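Local coordinates for protein aminotransferase TlmJ (Streptoalloteichus hindustanus, PDB 5UID) that probably transfers amino groups in natural-product biosynthesis as a pyridoxal-5'-phosphate-dependent aminotransferase of the DegT/DnrJ/EryC1 family, at residues Thr13-Phe26 with Asp249-Arg261. Numbering follows the deposited sequence.
Sequences TLGEAELAAVREVF and DVAASIGSVQLRR. With PLP (pyridoxal-5'-phosphate), chain J; SO4 (sulfate ion), chain I.
Glu18 and Arg261 form a salt bridge: NH1 of Arg261 meets OE2 of Glu18 at 2.8 Å, on the syn side and near the guanidinium plane. The same OE2 accepts a second bond, 2.7 Å from NE2 of Gln258, from above the carboxylate plane. A bend at chi2 (79°) folds the Glu18 chain back, and OE1 accepts a nearly straight hydrogen bond (2.9 Å, 170°) from N of Gly15, the N-cap residue, out of the carboxylate plane. Gln258 uses both ends of its amide: NE2 also donates to Thr13 O (3.0 Å), while OE1 accepts from Val190 N and from a water held by Thr13 N. With an alanine at Glu18, Arg261 would probably lose its salt-bridge mate, Gln258 NE2 one of its two acceptors, and the Gly15 N-H its side-chain acceptor.

Beyond this polar end the roughly antiparallel helices (148° between segment axes) pack through alanines and branched aliphatic side chains. Ala17 and Ala21 abut Val257, and Ala21 and Val25 lie against Ser253, whose hydroxyl turns back to Val250 O. Val22 CG2 rests 3.7 Å from Ile254 CD1, and Val25 CG1 touches Val250 CG2. The second subunit's Phe26 packs on Leu14. Val250 CG1 and Ile254 CD1 also reach the cofactor's C2A methyl (3.5 and 3.6 Å), so the interhelical packing continues into the pocket wall, while the hydrogen-bonded, salt-bridged network around the Glu18 carboxylate fixes the helix start.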
ATOM      1  N   THR A  13       5.062   8.958  18.124  1.00 27.25           N
ATOM      2  CA  THR A  13       5.708  10.235  18.434  1.00 29.53           C
ATOM      3  C   THR A  13       6.555  10.650  17.236  1.00 31.06           C
ATOM      4  O   THR A  13       7.676  10.164  17.059  1.00 31.20           O
ATOM      5  CB  THR A  13       6.558  10.153  19.703  1.00 26.48           C
ATOM      6  OG1 THR A  13       7.485   9.062  19.605  1.00 24.65           O
ATOM      7  CG2 THR A  13       5.676   9.964  20.930  1.00 24.24           C
ATOM      8  N   LEU A  14       6.012  11.539  16.410  1.00 27.47           N
ATOM      9  CA  LEU A  14       6.729  12.123  15.285  1.00 28.25           C
ATOM     10  C   LEU A  14       6.699  13.639  15.427  1.00 25.36           C
ATOM     11  O   LEU A  14       5.645  14.218  15.709  1.00 25.55           O
ATOM     12  CB  LEU A  14       6.117  11.695  13.947  1.00 25.11           C
ATOM     13  CG  LEU A  14       6.435  10.278  13.443  1.00 24.97           C
ATOM     14  CD1 LEU A  14       5.728   9.195  14.251  1.00 26.76           C
ATOM     15  CD2 LEU A  14       6.094  10.145  11.965  1.00 24.75           C
ATOM     16  N   GLY A  15       7.854  14.274  15.239  1.00 33.02           N
ATOM     17  CA  GLY A  15       7.964  15.701  15.468  1.00 33.14           C
ATOM     18  C   GLY A  15       8.865  16.436  14.495  1.00 35.32           C
ATOM     19  O   GLY A  15       8.832  16.175  13.287  1.00 27.61           O
ATOM     20  N   GLU A  16       9.682  17.356  15.018  1.00 33.73           N
ATOM     21  CA  GLU A  16      10.460  18.245  14.159  1.00 36.54           C
ATOM     22  C   GLU A  16      11.500  17.484  13.345  1.00 36.71           C
ATOM     23  O   GLU A  16      11.721  17.799  12.168  1.00 35.48           O
ATOM     24  CB  GLU A  16      11.131  19.333  14.997  1.00 43.48           C
ATOM     25  CG  GLU A  16      10.168  20.359  15.573  1.00 59.58           C
ATOM     26  CD  GLU A  16       9.526  21.235  14.509  1.00 64.85           C
ATOM     27  OE1 GLU A  16      10.042  21.283  13.371  1.00 63.39           O
ATOM     28  OE2 GLU A  16       8.501  21.880  14.815  1.00 68.38           O
ATOM     29  N   ALA A  17      12.155  16.489  13.947  1.00 32.86           N
ATOM     30  CA  ALA A  17      13.180  15.745  13.220  1.00 35.08           C
ATOM     31  C   ALA A  17      12.576  14.973  12.053  1.00 39.02           C
ATOM     32  O   ALA A  17      13.163  14.917  10.966  1.00 42.89           O
ATOM     33  CB  ALA A  17      13.924  14.804  14.166  1.00 27.23           C
ATOM     34  N   GLU A  18      11.399  14.375  12.258  1.00 32.55           N
ATOM     35  CA  GLU A  18      10.718  13.695  11.160  1.00 25.68           C
ATOM     36  C   GLU A  18      10.220  14.691  10.118  1.00 26.86           C
ATOM     37  O   GLU A  18      10.236  14.400   8.915  1.00 22.17           O
ATOM     38  CB  GLU A  18       9.559  12.853  11.697  1.00 25.62           C
ATOM     39  CG  GLU A  18       9.974  11.616  12.493  1.00 27.70           C
ATOM     40  CD  GLU A  18      10.381  11.924  13.929  1.00 31.29           C
ATOM     41  OE1 GLU A  18      10.299  13.099  14.344  1.00 29.78           O
ATOM     42  OE2 GLU A  18      10.782  10.980  14.645  1.00 24.90           O
ATOM     43  N   LEU A  19       9.773  15.870  10.561  1.00 28.88           N
ATOM     44  CA  LEU A  19       9.331  16.895   9.619  1.00 32.15           C
ATOM     45  C   LEU A  19      10.484  17.385   8.755  1.00 26.97           C
ATOM     46  O   LEU A  19      10.317  17.596   7.549  1.00 27.30           O
ATOM     47  CB  LEU A  19       8.701  18.068  10.368  1.00 29.30           C
ATOM     48  CG  LEU A  19       7.265  17.905  10.862  1.00 32.88           C
ATOM     49  CD1 LEU A  19       6.911  19.037  11.814  1.00 33.70           C
ATOM     50  CD2 LEU A  19       6.295  17.858   9.685  1.00 24.91           C
ATOM     51  N   ALA A  20      11.660  17.576   9.358  1.00 28.19           N
ATOM     52  CA  ALA A  20      12.813  18.045   8.596  1.00 31.75           C
ATOM     53  C   ALA A  20      13.202  17.043   7.518  1.00 32.43           C
ATOM     54  O   ALA A  20      13.614  17.432   6.420  1.00 31.85           O
ATOM     55  CB  ALA A  20      13.990  18.317   9.533  1.00 27.13           C
ATOM     56  N   ALA A  21      13.074  15.746   7.811  1.00 29.34           N
ATOM     57  CA  ALA A  21      13.329  14.732   6.793  1.00 30.14           C
ATOM     58  C   ALA A  21      12.329  14.846   5.650  1.00 22.83           C
ATOM     59  O   ALA A  21      12.706  14.811   4.474  1.00 29.21           O
ATOM     60  CB  ALA A  21      13.286  13.334   7.415  1.00 32.23           C
ATOM     61  N   VAL A  22      11.044  14.994   5.981  1.00 23.33           N
ATOM     62  CA  VAL A  22      10.021  15.166   4.952  1.00 23.27           C
ATOM     63  C   VAL A  22      10.292  16.423   4.137  1.00 26.51           C
ATOM     64  O   VAL A  22      10.121  16.436   2.911  1.00 31.22           O
ATOM     65  CB  VAL A  22       8.619  15.197   5.590  1.00 26.66           C
ATOM     66  CG1 VAL A  22       7.569  15.535   4.548  1.00 19.96           C
ATOM     67  CG2 VAL A  22       8.303  13.862   6.253  1.00 26.06           C
ATOM     68  N   ARG A  23      10.725  17.497   4.805  1.00 28.15           N
ATOM     69  CA  ARG A  23      10.980  18.761   4.123  1.00 28.73           C
ATOM     70  C   ARG A  23      12.024  18.599   3.024  1.00 35.36           C
ATOM     71  O   ARG A  23      11.822  19.046   1.889  1.00 22.25           O
ATOM     72  CB  ARG A  23      11.424  19.822   5.132  1.00 33.73           C
ATOM     73  CG  ARG A  23      11.588  21.213   4.532  1.00 38.35           C
ATOM     74  CD  ARG A  23      12.163  22.208   5.534  1.00 44.51           C
ATOM     75  NE  ARG A  23      11.340  22.335   6.734  1.00 59.73           N
ATOM     76  CZ  ARG A  23      11.729  21.972   7.953  1.00 67.82           C
ATOM     77  NH1 ARG A  23      12.940  21.464   8.138  1.00 71.83           N
ATOM     78  NH2 ARG A  23      10.911  22.125   8.988  1.00 58.98           N
ATOM     79  N   GLU A  24      13.153  17.955   3.339  1.00 33.62           N
ATOM     80  CA  GLU A  24      14.211  17.836   2.340  1.00 34.27           C
ATOM     81  C   GLU A  24      13.853  16.832   1.250  1.00 28.33           C
ATOM     82  O   GLU A  24      14.322  16.964   0.115  1.00 34.44           O
ATOM     83  CB  GLU A  24      15.541  17.474   3.008  1.00 46.70           C
ATOM     84  CG  GLU A  24      15.601  16.114   3.673  1.00 61.97           C
ATOM     85  CD  GLU A  24      16.924  15.882   4.386  1.00 77.94           C
ATOM     86  OE1 GLU A  24      17.422  16.822   5.042  1.00 80.45           O
ATOM     87  OE2 GLU A  24      17.473  14.765   4.280  1.00 82.88           O
ATOM     88  N   VAL A  25      13.021  15.836   1.562  1.00 27.94           N
ATOM     89  CA  VAL A  25      12.501  14.964   0.513  1.00 31.40           C
ATOM     90  C   VAL A  25      11.597  15.749  -0.430  1.00 26.84           C
ATOM     91  O   VAL A  25      11.684  15.606  -1.655  1.00 29.41           O
ATOM     92  CB  VAL A  25      11.772  13.753   1.126  1.00 30.50           C
ATOM     93  CG1 VAL A  25      11.120  12.920   0.037  1.00 30.77           C
ATOM     94  CG2 VAL A  25      12.742  12.902   1.919  1.00 32.00           C
ATOM     95  N   PHE A  26      10.717  16.591   0.122  1.00 26.05           N
ATOM     96  CA  PHE A  26       9.875  17.442  -0.718  1.00 28.62           C
ATOM     97  C   PHE A  26      10.718  18.340  -1.613  1.00 27.76           C
ATOM     98  O   PHE A  26      10.421  18.503  -2.803  1.00 26.75           O
ATOM     99  CB  PHE A  26       8.942  18.294   0.146  1.00 28.51           C
ATOM    100  CG  PHE A  26       7.769  17.543   0.718  1.00 29.39           C
ATOM    101  CD1 PHE A  26       7.594  16.193   0.461  1.00 25.68           C
ATOM    102  CD2 PHE A  26       6.837  18.195   1.505  1.00 22.44           C
ATOM    103  CE1 PHE A  26       6.517  15.510   0.989  1.00 28.46           C
ATOM    104  CE2 PHE A  26       5.756  17.519   2.032  1.00 25.76           C
ATOM    105  CZ  PHE A  26       5.595  16.174   1.773  1.00 25.31           C
ATOM    106  N   ASP A 249      10.134   7.203  -0.707  1.00 21.59           N
ATOM    107  CA  ASP A 249      11.234   7.849   0.002  1.00 29.91           C
ATOM    108  C   ASP A 249      10.757   8.807   1.084  1.00 30.15           C
ATOM    109  O   ASP A 249      11.537   9.143   1.981  1.00 22.51           O
ATOM    110  CB  ASP A 249      12.141   8.600  -0.978  1.00 29.72           C
ATOM    111  CG  ASP A 249      13.268   7.732  -1.514  1.00 31.36           C
ATOM    112  OD1 ASP A 249      13.195   6.494  -1.361  1.00 31.58           O
ATOM    113  OD2 ASP A 249      14.235   8.290  -2.075  1.00 28.28           O
ATOM    114  N   VAL A 250       9.508   9.269   1.020  1.00 31.12           N
ATOM    115  CA  VAL A 250       8.987  10.091   2.105  1.00 32.33           C
ATOM    116  C   VAL A 250       8.856   9.257   3.372  1.00 33.10           C
ATOM    117  O   VAL A 250       9.348   9.636   4.442  1.00 27.49           O
ATOM    118  CB  VAL A 250       7.646  10.732   1.703  1.00 31.39           C
ATOM    119  CG1 VAL A 250       7.244  11.788   2.715  1.00 32.46           C
ATOM    120  CG2 VAL A 250       7.749  11.335   0.315  1.00 28.30           C
ATOM    121  N   ALA A 251       8.211   8.095   3.262  1.00 29.98           N
ATOM    122  CA  ALA A 251       8.092   7.201   4.407  1.00 29.25           C
ATOM    123  C   ALA A 251       9.454   6.676   4.842  1.00 28.45           C
ATOM    124  O   ALA A 251       9.723   6.551   6.042  1.00 24.08           O
ATOM    125  CB  ALA A 251       7.152   6.044   4.070  1.00 26.19           C
ATOM    126  N   ALA A 252      10.328   6.367   3.880  1.00 26.48           N
ATOM    127  CA  ALA A 252      11.641   5.828   4.219  1.00 28.86           C
ATOM    128  C   ALA A 252      12.479   6.842   4.989  1.00 31.78           C
ATOM    129  O   ALA A 252      13.194   6.477   5.929  1.00 29.03           O
ATOM    130  CB  ALA A 252      12.368   5.381   2.951  1.00 22.04           C
ATOM    131  N   SER A 253      12.407   8.120   4.606  1.00 28.22           N
ATOM    132  CA  SER A 253      13.179   9.137   5.317  1.00 32.73           C
ATOM    133  C   SER A 253      12.677   9.306   6.746  1.00 28.69           C
ATOM    134  O   SER A 253      13.469   9.547   7.664  1.00 31.08           O
ATOM    135  CB  SER A 253      13.126  10.467   4.567  1.00 32.44           C
ATOM    136  OG  SER A 253      11.846  11.065   4.663  1.00 41.08           O
ATOM    137  N   ILE A 254      11.365   9.187   6.950  1.00 26.86           N
ATOM    138  CA  ILE A 254      10.827   9.153   8.306  1.00 31.49           C
ATOM    139  C   ILE A 254      11.348   7.931   9.053  1.00 33.51           C
ATOM    140  O   ILE A 254      11.670   8.004  10.246  1.00 35.32           O
ATOM    141  CB  ILE A 254       9.288   9.181   8.267  1.00 28.67           C
ATOM    142  CG1 ILE A 254       8.797  10.480   7.627  1.00 22.50           C
ATOM    143  CG2 ILE A 254       8.703   9.018   9.665  1.00 25.68           C
ATOM    144  CD1 ILE A 254       7.290  10.570   7.534  1.00 24.67           C
ATOM    145  N   GLY A 255      11.446   6.792   8.362  1.00 31.50           N
ATOM    146  CA  GLY A 255      11.881   5.567   9.019  1.00 27.10           C
ATOM    147  C   GLY A 255      13.289   5.654   9.577  1.00 27.24           C
ATOM    148  O   GLY A 255      13.564   5.164  10.675  1.00 24.83           O
ATOM    149  N   SER A 256      14.206   6.267   8.824  1.00 22.37           N
ATOM    150  CA  SER A 256      15.570   6.418   9.315  1.00 32.64           C
ATOM    151  C   SER A 256      15.607   7.270  10.578  1.00 30.69           C
ATOM    152  O   SER A 256      16.399   7.007  11.490  1.00 28.47           O
ATOM    153  CB  SER A 256      16.461   7.022   8.230  1.00 27.14           C
ATOM    154  OG  SER A 256      16.717   6.082   7.203  1.00 44.72           O
ATOM    155  N   VAL A 257      14.753   8.292  10.651  1.00 29.77           N
ATOM    156  CA  VAL A 257      14.697   9.125  11.848  1.00 30.22           C
ATOM    157  C   VAL A 257      14.106   8.338  13.012  1.00 26.12           C
ATOM    158  O   VAL A 257      14.642   8.353  14.127  1.00 24.13           O
ATOM    159  CB  VAL A 257      13.901  10.414  11.571  1.00 30.53           C
ATOM    160  CG1 VAL A 257      13.753  11.229  12.847  1.00 28.59           C
ATOM    161  CG2 VAL A 257      14.577  11.239  10.484  1.00 29.28           C
ATOM    162  N   GLN A 258      12.999   7.633  12.768  1.00 29.01           N
ATOM    163  CA  GLN A 258      12.373   6.843  13.825  1.00 32.03           C
ATOM    164  C   GLN A 258      13.296   5.731  14.307  1.00 29.59           C
ATOM    165  O   GLN A 258      13.312   5.400  15.500  1.00 35.67           O
ATOM    166  CB  GLN A 258      11.048   6.259  13.329  1.00 26.66           C
ATOM    167  CG  GLN A 258       9.946   7.287  13.138  1.00 29.85           C
ATOM    168  CD  GLN A 258       9.151   7.534  14.405  1.00 25.26           C
ATOM    169  OE1 GLN A 258       8.530   6.619  14.949  1.00 23.27           O
ATOM    170  NE2 GLN A 258       9.167   8.773  14.884  1.00 25.12           N
ATOM    171  N   LEU A 259      14.074   5.142  13.397  1.00 26.20           N
ATOM    172  CA  LEU A 259      14.991   4.075  13.788  1.00 28.02           C
ATOM    173  C   LEU A 259      16.061   4.587  14.747  1.00 26.05           C
ATOM    174  O   LEU A 259      16.407   3.908  15.721  1.00 27.02           O
ATOM    175  CB  LEU A 259      15.625   3.449  12.547  1.00 24.15           C
ATOM    176  CG  LEU A 259      16.555   2.259  12.783  1.00 29.11           C
ATOM    177  CD1 LEU A 259      15.860   1.196  13.622  1.00 27.51           C
ATOM    178  CD2 LEU A 259      17.024   1.680  11.460  1.00 33.15           C
ATOM    179  N   ARG A 260      16.593   5.787  14.494  1.00 29.05           N
ATOM    180  CA  ARG A 260      17.584   6.355  15.406  1.00 35.88           C
ATOM    181  C   ARG A 260      16.982   6.662  16.770  1.00 35.05           C
ATOM    182  O   ARG A 260      17.689   6.614  17.783  1.00 29.81           O
ATOM    183  CB  ARG A 260      18.200   7.619  14.805  1.00 40.06           C
ATOM    184  CG  ARG A 260      19.207   7.356  13.702  1.00 45.95           C
ATOM    185  CD  ARG A 260      19.879   8.644  13.250  1.00 57.97           C
ATOM    186  NE  ARG A 260      18.991   9.489  12.456  1.00 65.53           N
ATOM    187  CZ  ARG A 260      18.918   9.454  11.129  1.00 65.20           C
ATOM    188  NH1 ARG A 260      19.682   8.615  10.442  1.00 62.76           N
ATOM    189  NH2 ARG A 260      18.083  10.260  10.487  1.00 63.66           N
ATOM    190  N   ARG A 261      15.688   6.980  16.815  1.00 32.22           N
ATOM    191  CA  ARG A 261      14.991   7.252  18.065  1.00 34.06           C
ATOM    192  C   ARG A 261      14.438   5.997  18.725  1.00 38.21           C
ATOM    193  O   ARG A 261      14.009   6.068  19.883  1.00 39.51           O
ATOM    194  CB  ARG A 261      13.841   8.240  17.826  1.00 27.16           C
ATOM    195  CG  ARG A 261      14.271   9.586  17.256  1.00 33.95           C
ATOM    196  CD  ARG A 261      13.074  10.505  17.057  1.00 33.30           C
ATOM    197  NE  ARG A 261      12.438  10.855  18.324  1.00 39.65           N
ATOM    198  CZ  ARG A 261      11.274  11.489  18.430  1.00 36.87           C
ATOM    199  NH1 ARG A 261      10.606  11.842  17.339  1.00 34.95           N
ATOM    200  NH2 ARG A 261      10.774  11.766  19.627  1.00 27.48           N
TER
HETATM  201  N1  PLP J 406       3.929  10.328   2.765  1.00 61.88           N
HETATM  202  C2  PLP J 406       4.103   9.965   4.081  1.00 65.68           C
HETATM  203  C2A PLP J 406       4.787  10.895   5.033  1.00 63.89           C
HETATM  204  C3  PLP J 406       3.641   8.736   4.536  1.00 66.50           C
HETATM  205  O3  PLP J 406       3.826   8.398   5.849  1.00 71.34           O
HETATM  206  C4  PLP J 406       3.008   7.846   3.674  1.00 61.79           C
HETATM  207  C4A PLP J 406       3.122   6.390   4.038  1.00 65.09           C
HETATM  208  O4A PLP J 406       3.685   5.576   3.304  1.00 64.92           O
HETATM  209  C5  PLP J 406       2.839   8.224   2.340  1.00 60.88           C
HETATM  210  C6  PLP J 406       3.301   9.459   1.901  1.00 60.00           C
HETATM  211  C5A PLP J 406       2.147   7.325   1.336  1.00 65.30           C
HETATM  212  O4P PLP J 406       0.984   6.748   1.888  1.00 61.87           O
HETATM  213  S   SO4 I 405       9.581  17.062  18.736  0.86 80.00           S
HETATM  214  O1  SO4 I 405       9.397  15.645  18.438  0.86 78.58           O
HETATM  215  O2  SO4 I 405      11.007  17.373  18.747  0.86 86.35           O
HETATM  216  O3  SO4 I 405       9.010  17.361  20.045  0.86 84.71           O
HETATM  217  O4  SO4 I 405       8.914  17.875  17.722  0.86 77.14           O
HETATM  218  O   HOH W   1       6.477   6.740  16.871  1.00 25.12           O